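Local structure of regulatory protein YycH-like domain-containing protein (Eubacterium rectale, 5COZ) at residues Lys42-Ser47 and Asp295-Glu300; Asp74-Leu79 and Tyr107-Asn112; Tyr324-Gln329 and Thr338-Leu343. The protein is of unknown function but is probably an exported lipoprotein related to YycH-type regulatory proteins. All blocks are in the same frame, centred on the assembly; numbering follows the deposited sequence.

Contact 1. Residues Lys42-Ser47 and Asp295-Glu300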
loop_
_atom_site.group_PDB
_atom_site.type_symbol
_atom_site.label_atom_id
_atom_site.label_comp_id
_atom_site.label_asym_id
_atom_site.label_seq_id
_atom_site.Cartn_x
_atom_site.Cartn_y
_atom_site.Cartn_z
ATOM N N LYS A 42 22.257 18.685 0.781
ATOM C CA LYS A 42 21.776 17.793 -0.282
ATOM C C LYS A 42 20.933 16.650 0.291
ATOM O O LYS A 42 20.519 15.785 -0.471
ATOM C CB LYS A 42 22.970 17.222 -1.075
ATOM C CG LYS A 42 23.750 18.295 -1.851
ATOM C CD LYS A 42 24.769 17.616 -2.726
ATOM C CE LYS A 42 25.759 18.521 -3.405
ATOM N NZ LYS A 42 26.323 17.900 -4.632
ATOM N N LEU A 43 20.633 16.674 1.602
ATOM C CA LEU A 43 19.902 15.604 2.264
ATOM C C LEU A 43 19.012 16.156 3.346
ATOM O O LEU A 43 19.468 16.679 4.370
ATOM C CB LEU A 43 20.928 14.590 2.823
ATOM C CG LEU A 43 20.404 13.334 3.582
ATOM C CD1 LEU A 43 19.399 12.558 2.817
ATOM C CD2 LEU A 43 21.568 12.409 3.940
ATOM N N ASN A 44 17.716 15.992 3.108
ATOM C CA ASN A 44 16.671 16.470 3.973
ATOM C C ASN A 44 15.800 15.314 4.481
ATOM O O ASN A 44 15.668 14.290 3.795
ATOM C CB ASN A 44 15.840 17.435 3.145
ATOM C CG ASN A 44 14.718 18.077 3.870
ATOM O OD1 ASN A 44 14.819 18.416 5.051
ATOM N ND2 ASN A 44 13.630 18.258 3.162
ATOM N N ILE A 45 15.192 15.494 5.632
ATOM C CA ILE A 45 14.243 14.524 6.178
ATOM C C ILE A 45 12.924 15.253 6.387
ATOM O O ILE A 45 12.891 16.251 7.100
ATOM C CB ILE A 45 14.760 13.902 7.500
ATOM C CG1 ILE A 45 16.115 13.165 7.263
ATOM C CG2 ILE A 45 13.685 12.954 8.084
ATOM C CD1 ILE A 45 16.755 12.685 8.521
ATOM N N ASP A 46 11.832 14.784 5.778
ATOM C CA ASP A 46 10.487 15.354 6.011
ATOM C C ASP A 46 9.571 14.158 5.933
ATOM O O ASP A 46 8.973 13.853 4.887
ATOM C CB ASP A 46 10.163 16.450 4.989
ATOM C CG ASP A 46 8.898 17.221 5.297
ATOM O OD1 ASP A 46 8.208 16.868 6.274
ATOM O OD2 ASP A 46 8.597 18.177 4.556
ATOM N N SER A 47 9.507 13.448 7.055
ATOM C CA SER A 47 9.032 12.089 7.060
ATOM C C SER A 47 7.952 11.727 8.025
ATOM O O SER A 47 7.967 12.143 9.172
ATOM C CB SER A 47 10.253 11.224 7.379
ATOM O OG SER A 47 10.059 9.818 7.329
ATOM N N ASP A 295 20.077 15.171 -5.068
ATOM C CA ASP A 295 19.582 15.555 -3.742
ATOM C C ASP A 295 18.550 14.568 -3.244
ATOM O O ASP A 295 17.801 14.016 -4.051
ATOM C CB ASP A 295 18.953 16.935 -3.825
ATOM C CG ASP A 295 19.898 18.028 -4.290
ATOM O OD1 ASP A 295 21.144 17.799 -4.290
ATOM O OD2 ASP A 295 19.405 19.117 -4.637
ATOM N N ILE A 296 18.496 14.361 -1.926
ATOM C CA ILE A 296 17.617 13.359 -1.348
ATOM C C ILE A 296 16.699 13.943 -0.293
ATOM O O ILE A 296 17.119 14.806 0.476
ATOM C CB ILE A 296 18.480 12.191 -0.761
ATOM C CG1 ILE A 296 19.105 11.369 -1.909
ATOM C CG2 ILE A 296 17.637 11.264 0.175
ATOM C CD1 ILE A 296 20.277 10.417 -1.490
ATOM N N GLU A 297 15.459 13.415 -0.218
ATOM C CA GLU A 297 14.507 13.750 0.827
ATOM C C GLU A 297 13.896 12.454 1.338
ATOM O O GLU A 297 13.238 11.746 0.572
ATOM C CB GLU A 297 13.425 14.703 0.320
ATOM C CG GLU A 297 12.448 15.075 1.423
ATOM C CD GLU A 297 11.463 16.125 0.968
ATOM O OE1 GLU A 297 11.911 17.254 0.670
ATOM O OE2 GLU A 297 10.273 15.781 0.787
ATOM N N VAL A 298 14.083 12.155 2.628
ATOM C CA VAL A 298 13.492 10.966 3.268
ATOM C C VAL A 298 12.037 11.300 3.590
ATOM O O VAL A 298 11.780 12.334 4.216
ATOM C CB VAL A 298 14.289 10.564 4.537
ATOM C CG1 VAL A 298 13.569 9.431 5.301
ATOM C CG2 VAL A 298 15.708 10.137 4.159
ATOM N N SER A 299 11.083 10.445 3.159
ATOM C CA SER A 299 9.663 10.746 3.299
ATOM C C SER A 299 8.901 9.851 4.287
ATOM O O SER A 299 7.819 10.242 4.735
ATOM C CB SER A 299 8.991 10.657 1.929
ATOM O OG SER A 299 8.863 9.302 1.513
ATOM N N GLU A 300 9.393 8.625 4.555
ATOM C CA GLU A 300 8.665 7.756 5.468
ATOM C C GLU A 300 9.589 6.687 6.041
ATOM O O GLU A 300 10.436 6.141 5.320
ATOM C CB GLU A 300 7.496 7.089 4.718
ATOM C CG GLU A 300 6.685 6.146 5.573
ATOM C CD GLU A 300 5.514 5.459 4.909
ATOM O OE1 GLU A 300 5.065 5.895 3.826
ATOM O OE2 GLU A 300 5.012 4.502 5.525
HETATM O O HOH W 1 8.865 13.884 2.116
HETATM O O HOH W 2 8.399 17.675 1.816
#

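Contact 2. Residues Asp74-Leu79 and Tyr107-Asn112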
loop_
_atom_site.group_PDB
_atom_site.type_symbol
_atom_site.label_atom_id
_atom_site.label_comp_id
_atom_site.label_asym_id
_atom_site.label_seq_id
_atom_site.Cartn_x
_atom_site.Cartn_y
_atom_site.Cartn_z
ATOM N N ASP A 74 -16.912 -22.408 -3.273
ATOM C CA ASP A 74 -17.826 -21.848 -2.253
ATOM C C ASP A 74 -17.275 -20.550 -1.683
ATOM O O ASP A 74 -17.995 -19.543 -1.598
ATOM C CB ASP A 74 -18.039 -22.818 -1.070
ATOM C CG ASP A 74 -18.829 -24.081 -1.348
ATOM O OD1 ASP A 74 -19.722 -24.043 -2.226
ATOM O OD2 ASP A 74 -18.614 -25.093 -0.616
ATOM N N LYS A 75 -15.997 -20.593 -1.233
ATOM C CA LYS A 75 -15.340 -19.427 -0.654
ATOM C C LYS A 75 -15.255 -18.304 -1.658
ATOM O O LYS A 75 -15.386 -17.132 -1.300
ATOM C CB LYS A 75 -13.913 -19.779 -0.191
ATOM C CG LYS A 75 -13.837 -20.614 1.070
ATOM C CD LYS A 75 -12.366 -20.871 1.380
ATOM C CE LYS A 75 -12.150 -21.359 2.778
ATOM N NZ LYS A 75 -10.714 -21.662 3.027
ATOM N N CYS A 76 -14.989 -18.665 -2.935
ATOM C CA CYS A 76 -14.884 -17.684 -3.999
ATOM C C CYS A 76 -16.211 -16.947 -4.161
ATOM O O CYS A 76 -16.244 -15.714 -4.241
ATOM C CB CYS A 76 -14.489 -18.379 -5.289
ATOM S SG CYS A 76 -14.208 -17.222 -6.636
ATOM N N TYR A 77 -17.314 -17.709 -4.241
ATOM C CA TYR A 77 -18.620 -17.109 -4.435
ATOM C C TYR A 77 -19.045 -16.311 -3.208
ATOM O O TYR A 77 -19.731 -15.297 -3.370
ATOM C CB TYR A 77 -19.666 -18.178 -4.807
ATOM C CG TYR A 77 -19.664 -18.547 -6.283
ATOM C CD1 TYR A 77 -18.480 -18.919 -6.932
ATOM C CD2 TYR A 77 -20.849 -18.589 -7.012
ATOM C CE1 TYR A 77 -18.476 -19.290 -8.275
ATOM C CE2 TYR A 77 -20.865 -18.993 -8.347
ATOM C CZ TYR A 77 -19.670 -19.337 -8.973
ATOM O OH TYR A 77 -19.705 -19.743 -10.285
ATOM N N ASP A 78 -18.625 -16.745 -2.011
ATOM C CA ASP A 78 -18.911 -15.957 -0.802
ATOM C C ASP A 78 -18.237 -14.576 -0.899
ATOM O O ASP A 78 -18.858 -13.571 -0.557
ATOM C CB ASP A 78 -18.440 -16.701 0.457
ATOM C CG ASP A 78 -19.299 -17.899 0.827
ATOM O OD1 ASP A 78 -20.472 -17.960 0.375
ATOM O OD2 ASP A 78 -18.833 -18.728 1.632
ATOM N N LEU A 79 -16.981 -14.535 -1.396
ATOM C CA LEU A 79 -16.287 -13.269 -1.578
ATOM C C LEU A 79 -17.010 -12.441 -2.672
ATOM O O LEU A 79 -17.234 -11.228 -2.512
ATOM C CB LEU A 79 -14.837 -13.538 -1.943
ATOM C CG LEU A 79 -13.995 -12.282 -2.249
ATOM C CD1 LEU A 79 -14.033 -11.281 -1.077
ATOM C CD2 LEU A 79 -12.549 -12.688 -2.614
ATOM N N TYR A 107 -12.539 -16.331 -11.923
ATOM C CA TYR A 107 -13.986 -16.177 -12.027
ATOM C C TYR A 107 -14.334 -14.754 -12.307
ATOM O O TYR A 107 -13.802 -13.850 -11.652
ATOM C CB TYR A 107 -14.690 -16.610 -10.748
ATOM C CG TYR A 107 -14.647 -18.088 -10.507
ATOM C CD1 TYR A 107 -15.647 -18.923 -10.998
ATOM C CD2 TYR A 107 -13.607 -18.666 -9.782
ATOM C CE1 TYR A 107 -15.632 -20.287 -10.745
ATOM C CE2 TYR A 107 -13.579 -20.036 -9.523
ATOM C CZ TYR A 107 -14.590 -20.842 -10.018
ATOM O OH TYR A 107 -14.580 -22.196 -9.771
ATOM N N LEU A 108 -15.255 -14.548 -13.238
ATOM C CA LEU A 108 -15.716 -13.221 -13.609
ATOM C C LEU A 108 -17.209 -13.122 -13.552
ATOM O O LEU A 108 -17.912 -14.062 -13.942
ATOM C CB LEU A 108 -15.270 -12.854 -15.048
ATOM C CG LEU A 108 -13.779 -13.077 -15.386
ATOM C CD1 LEU A 108 -13.495 -12.677 -16.817
ATOM C CD2 LEU A 108 -12.873 -12.257 -14.503
ATOM N N TRP A 109 -17.711 -11.951 -13.151
ATOM C CA TRP A 109 -19.141 -11.623 -13.188
ATOM C C TRP A 109 -19.258 -10.268 -13.840
ATOM O O TRP A 109 -18.654 -9.308 -13.362
ATOM C CB TRP A 109 -19.787 -11.606 -11.793
ATOM C CG TRP A 109 -19.880 -12.952 -11.170
ATOM C CD1 TRP A 109 -20.962 -13.789 -11.183
ATOM C CD2 TRP A 109 -18.857 -13.626 -10.445
ATOM N NE1 TRP A 109 -20.672 -14.946 -10.505
ATOM C CE2 TRP A 109 -19.402 -14.855 -9.997
ATOM C CE3 TRP A 109 -17.543 -13.281 -10.052
ATOM C CZ2 TRP A 109 -18.673 -15.753 -9.207
ATOM C CZ3 TRP A 109 -16.833 -14.162 -9.246
ATOM C CH2 TRP A 109 -17.384 -15.401 -8.871
ATOM N N ASP A 110 -19.998 -10.186 -14.936
ATOM C CA ASP A 110 -20.101 -8.930 -15.656
ATOM C C ASP A 110 -21.534 -8.530 -15.894
ATOM O O ASP A 110 -22.362 -9.357 -16.283
ATOM C CB ASP A 110 -19.391 -9.097 -17.020
ATOM C CG ASP A 110 -17.889 -9.186 -16.886
ATOM O OD1 ASP A 110 -17.252 -8.132 -16.715
ATOM O OD2 ASP A 110 -17.358 -10.320 -16.887
ATOM N N ASN A 111 -21.828 -7.253 -15.671
ATOM C CA ASN A 111 -23.122 -6.696 -16.042
ATOM C C ASN A 111 -22.830 -5.941 -17.317
ATOM O O ASN A 111 -22.203 -4.883 -17.289
ATOM C CB ASN A 111 -23.721 -5.841 -14.931
ATOM C CG ASN A 111 -25.087 -5.298 -15.284
ATOM O OD1 ASN A 111 -25.474 -5.238 -16.447
ATOM N ND2 ASN A 111 -25.818 -4.852 -14.285
ATOM N N ASN A 112 -23.196 -6.524 -18.455
ATOM C CA ASN A 112 -22.886 -5.936 -19.753
ATOM C C ASN A 112 -23.726 -4.668 -20.063
ATOM O O ASN A 112 -23.338 -3.898 -20.937
ATOM C CB ASN A 112 -23.031 -6.985 -20.850
ATOM C CG ASN A 112 -22.154 -8.205 -20.628
ATOM O OD1 ASN A 112 -22.650 -9.318 -20.414
ATOM N ND2 ASN A 112 -20.835 -8.019 -20.611
#

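Contact 3. Residues Tyr324-Gln329 and Thr338-Leu343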
loop_
_atom_site.group_PDB
_atom_site.type_symbol
_atom_site.label_atom_id
_atom_site.label_comp_id
_atom_site.label_asym_id
_atom_site.label_seq_id
_atom_site.Cartn_x
_atom_site.Cartn_y
_atom_site.Cartn_z
ATOM N N TYR A 324 11.425 5.058 2.927
ATOM C CA TYR A 324 11.014 5.550 1.621
ATOM C C TYR A 324 11.613 6.921 1.458
ATOM O O TYR A 324 11.549 7.732 2.401
ATOM C CB TYR A 324 9.478 5.621 1.531
ATOM C CG TYR A 324 8.803 4.284 1.753
ATOM C CD1 TYR A 324 8.384 3.896 3.027
ATOM C CD2 TYR A 324 8.468 3.462 0.678
ATOM C CE1 TYR A 324 7.689 2.699 3.231
ATOM C CE2 TYR A 324 7.785 2.260 0.874
ATOM C CZ TYR A 324 7.364 1.904 2.143
ATOM O OH TYR A 324 6.712 0.712 2.347
ATOM N N TYR A 325 12.235 7.178 0.282
ATOM C CA TYR A 325 12.842 8.473 0.066
ATOM C C TYR A 325 12.758 8.863 -1.385
ATOM O O TYR A 325 12.555 8.014 -2.241
ATOM C CB TYR A 325 14.318 8.463 0.562
ATOM C CG TYR A 325 15.246 7.597 -0.269
ATOM C CD1 TYR A 325 15.393 6.238 -0.002
ATOM C CD2 TYR A 325 16.027 8.151 -1.285
ATOM C CE1 TYR A 325 16.273 5.445 -0.748
ATOM C CE2 TYR A 325 16.897 7.370 -2.040
ATOM C CZ TYR A 325 17.008 6.016 -1.775
ATOM O OH TYR A 325 17.897 5.253 -2.520
ATOM N N TYR A 326 12.983 10.149 -1.663
ATOM C CA TYR A 326 13.051 10.657 -3.023
ATOM C C TYR A 326 14.467 11.051 -3.365
ATOM O O TYR A 326 15.182 11.547 -2.500
ATOM C CB TYR A 326 12.182 11.929 -3.176
ATOM C CG TYR A 326 10.720 11.704 -2.951
ATOM C CD1 TYR A 326 9.946 11.031 -3.896
ATOM C CD2 TYR A 326 10.081 12.225 -1.826
ATOM C CE1 TYR A 326 8.581 10.845 -3.709
ATOM C CE2 TYR A 326 8.709 12.035 -1.620
ATOM C CZ TYR A 326 7.963 11.355 -2.574
ATOM O OH TYR A 326 6.610 11.142 -2.392
ATOM N N GLN A 327 14.866 10.850 -4.618
ATOM C CA GLN A 327 16.132 11.380 -5.087
ATOM C C GLN A 327 15.877 12.150 -6.365
ATOM O O GLN A 327 15.221 11.654 -7.275
ATOM C CB GLN A 327 17.204 10.307 -5.288
ATOM C CG GLN A 327 18.554 10.920 -5.674
ATOM C CD GLN A 327 19.678 9.912 -5.620
ATOM O OE1 GLN A 327 19.531 8.768 -6.062
ATOM N NE2 GLN A 327 20.798 10.319 -5.044
ATOM N N ASN A 328 16.458 13.338 -6.436
ATOM C CA ASN A 328 16.284 14.252 -7.564
ATOM C C ASN A 328 17.365 13.944 -8.595
ATOM O O ASN A 328 18.465 14.505 -8.558
ATOM C CB ASN A 328 16.369 15.677 -7.021
ATOM C CG ASN A 328 15.784 16.701 -7.926
ATOM O OD1 ASN A 328 15.118 16.375 -8.930
ATOM N ND2 ASN A 328 16.025 17.981 -7.599
ATOM N N GLN A 329 17.066 12.974 -9.466
ATOM C CA GLN A 329 18.064 12.432 -10.381
ATOM C C GLN A 329 18.125 13.141 -11.721
ATOM O O GLN A 329 17.109 13.581 -12.244
ATOM C CB GLN A 329 17.786 10.948 -10.606
ATOM C CG GLN A 329 17.978 10.132 -9.331
ATOM C CD GLN A 329 17.824 8.641 -9.539
ATOM O OE1 GLN A 329 17.395 8.165 -10.612
ATOM N NE2 GLN A 329 18.169 7.881 -8.494
ATOM N N THR A 338 16.131 17.450 -14.036
ATOM C CA THR A 338 16.020 16.348 -13.077
ATOM C C THR A 338 14.588 15.871 -12.906
ATOM O O THR A 338 13.622 16.575 -13.254
ATOM C CB THR A 338 16.578 16.780 -11.686
ATOM O OG1 THR A 338 15.823 17.908 -11.238
ATOM C CG2 THR A 338 18.059 17.150 -11.726
ATOM N N GLN A 339 14.458 14.665 -12.345
ATOM C CA GLN A 339 13.181 14.031 -12.010
ATOM C C GLN A 339 13.250 13.505 -10.602
ATOM O O GLN A 339 14.251 12.896 -10.220
ATOM C CB GLN A 339 12.869 12.874 -12.967
ATOM C CG GLN A 339 12.160 13.309 -14.233
ATOM C CD GLN A 339 11.653 12.123 -15.021
ATOM O OE1 GLN A 339 12.249 11.032 -15.019
ATOM N NE2 GLN A 339 10.547 12.323 -15.726
ATOM N N LYS A 340 12.175 13.703 -9.844
ATOM C CA LYS A 340 12.083 13.248 -8.460
ATOM C C LYS A 340 11.684 11.777 -8.449
ATOM O O LYS A 340 10.528 11.435 -8.739
ATOM C CB LYS A 340 11.062 14.128 -7.727
ATOM C CG LYS A 340 10.965 13.963 -6.233
ATOM C CD LYS A 340 9.868 14.905 -5.784
ATOM C CE LYS A 340 9.450 14.675 -4.382
ATOM N NZ LYS A 340 8.300 15.548 -4.023
HETATM N N MSE A 341 12.640 10.915 -8.139
HETATM C CA MSE A 341 12.426 9.473 -8.145
HETATM C C MSE A 341 12.063 8.946 -6.787
HETATM O O MSE A 341 12.756 9.236 -5.817
HETATM C CB MSE A 341 13.708 8.759 -8.613
HETATM C CG MSE A 341 14.199 9.187 -9.995
HETATM SE SE MSE A 341 12.888 8.840 -11.436
HETATM C CE MSE A 341 12.994 7.140 -11.533
ATOM N N ALA A 342 11.020 8.119 -6.717
ATOM C CA ALA A 342 10.563 7.489 -5.472
ATOM C C ALA A 342 11.326 6.170 -5.279
ATOM O O ALA A 342 11.190 5.251 -6.093
ATOM C CB ALA A 342 9.066 7.243 -5.555
ATOM N N LEU A 343 12.147 6.099 -4.202
ATOM C CA LEU A 343 13.021 4.970 -3.952
ATOM C C LEU A 343 12.808 4.459 -2.527
ATOM O O LEU A 343 12.023 5.038 -1.760
ATOM C CB LEU A 343 14.462 5.427 -4.164
ATOM C CG LEU A 343 14.794 5.923 -5.590
ATOM C CD1 LEU A 343 16.143 6.614 -5.618
ATOM C CD2 LEU A 343 14.786 4.765 -6.598
#

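Contact 1. Residues Lys42-Ser47 and Asp295-Glu300
Asn44 and Ile296 sit at the middle of a parallel pairing between strands 43-47 and 295-300, whose axes run 19° apart. Four backbone hydrogen bonds hold it. Ile296 N donates to Lys42 O, Asn44 N to Ile296 O, Val298 N to Asn44 O and Asp46 N to Val298 O, each about 2.9 Å long. Asn44 thus uses both its N-H and its carbonyl on the partner strand, as in any regular parallel pair, and Glu297 CA adds a C-H...O contact to Asn44 O at 3.2 Å.

Polar side chains occupy one face. Asn44 and Glu297 run side by side, and in this conformer of Asn44, one of two, the amide donates from ND2 to Glu297 OE1 over 3.2 Å, a long bond that may be only partly populated. It is bent, 136° at the hydrogen; ND2 stands above the carboxylate plane. The other carboxylate oxygen, Glu297 OE2, accepts from two waters: one also donates to Asp46 O, tying Glu297 to the backbone, the other to Asp46 OD2, bridging the two carboxylates. Lys36, in a salt bridge with Asp46 OD2, probably eases their repulsion.

Apolar branches fill the face with Leu43, Ile45, Ile296 and Val298. With CG of Leu43 anti to the backbone N (chi1 -180°), its CD1 is brought against Ile296 CG2 at 3.4 Å, a tight carbon contact. Ile45 CG1 lies more loosely alongside Val298 CB, 4.2 Å away.

Strand 34-40 flanks 43-50 on its other edge. On its own other side, strand 295-311 sets Ser299 and Glu300 opposite the single residue Tyr324 of strand 314-330, a classic beta bulge, and helix 276-288 packs Leu280 and Leu287 over the apolar face.

Contact 2. Residues Asp74-Leu79 and Tyr107-Asn112
Tyr77 meets two aromatic side chains of strand 107-111, one over its face and one at its edge. Trp109 comes edge first: its CZ2 stands over the centre of the Tyr77 ring, 3.7 Å from Tyr77 CE1, in an edge-to-face stack with the planes at 82°. Toward Tyr107 the roles change, because here Tyr77 supplies the edge. Tyr77 CE1 approaches Tyr107 CE1 to 3.9 Å, the ring centroids are 5.7 Å apart, and the result is an offset edge-to-face pair.

Cys76 completes the first shell. Its SG reaches Tyr107 CD2 at 3.5 Å and stands obliquely to the ring in a sulfur-aromatic contact. The same sulfur also touches the rim of the indole, with Trp109 CH2 4.3 Å away. Chi1 of -175° turns the sulfur away from the Cys76 backbone N and out to the strand.

Together the three rings form an aromatic cluster in a helix-on-sheet packing, where helix 73-87 packs on one face of the antiparallel sheet. The two short axes pass 10.5 Å apart at 32°, and no hydrogen bond joins the segments. Tyr107 and Trp109, two residues apart on their strand, both direct their side chains to the helix.

Further out, strands 95-101 and 116-120 flank the strand on its two edges. Backbone hydrogen bonds to Ile120 and Ile118 fix Tyr107 and Trp109 in the sheet, and Ile120 also touches both Cys76 and Trp109. His98 meets the Tyr107 ring, Met80 of the helix packs on Trp109, and the Tyr77 hydroxyl has a weak hydrogen bond with Gln96.

Contact 3. Residues Tyr324-Gln329 and Thr338-Leu343
Tyr325 spreads its ring beneath Leu343, whose CB lies 3.5 Å from Tyr325 CZ in a CH-pi contact offset toward the ring's rim. Chi1 of 69° places CG between the backbone N and carbonyl carbon, which leans the ring over toward the partner strand, its face against Leu343 CB. An alanine in place of Tyr325 would probably leave Leu343 without the ring under its CB and CD1.

On the opposite face of the sheet, with Tyr326 and Lys340, the extended lysine chain crosses the tyrosine ring. Lys340 CE sits over the centre, 3.5 Å from Tyr326 CG, and NZ continues above the same ring as a cation-pi partner 4.3 Å from the centroid. The Tyr326 hydroxyl is hydrogen-bonded to Asn149.

Near the turn, Thr338 OG1 donates to Asn328 OD1 at 2.9 Å from above the amide plane. Gln329 NE2 donates to Gln327 OE1, and Gln329 OE1 lies 3.4 Å from CG of Met341, a selenomethionine bent at chi2 and chi3.

Six backbone hydrogen bonds, in reciprocal pairs at Tyr325-Leu343, Gln327-Met341 and Gln329-Gln339, define an antiparallel beta hairpin formed by strands 314-330 and 338-348.

Contacts 1 and 3 belong to the same mixed sheet, their centres 10 Å apart: strands 295-311 and 314-330 are neighbours, joined where Glu297 O meets Tyr326 N at 2.8 Å. Contact 2 lies about 44 Å from contact 1, between centres, on the opposite side of the chain's centre and in a separate antiparallel sheet. Its segments fall inside the long loop that contact 1 closes. Contacts 1 and 3 are partly buried and rely on backbone bonding, parallel across distant sequence in one and antiparallel within a hairpin in the other. Contact 2 is buried and joins helix to sheet through rings and sulfur alone.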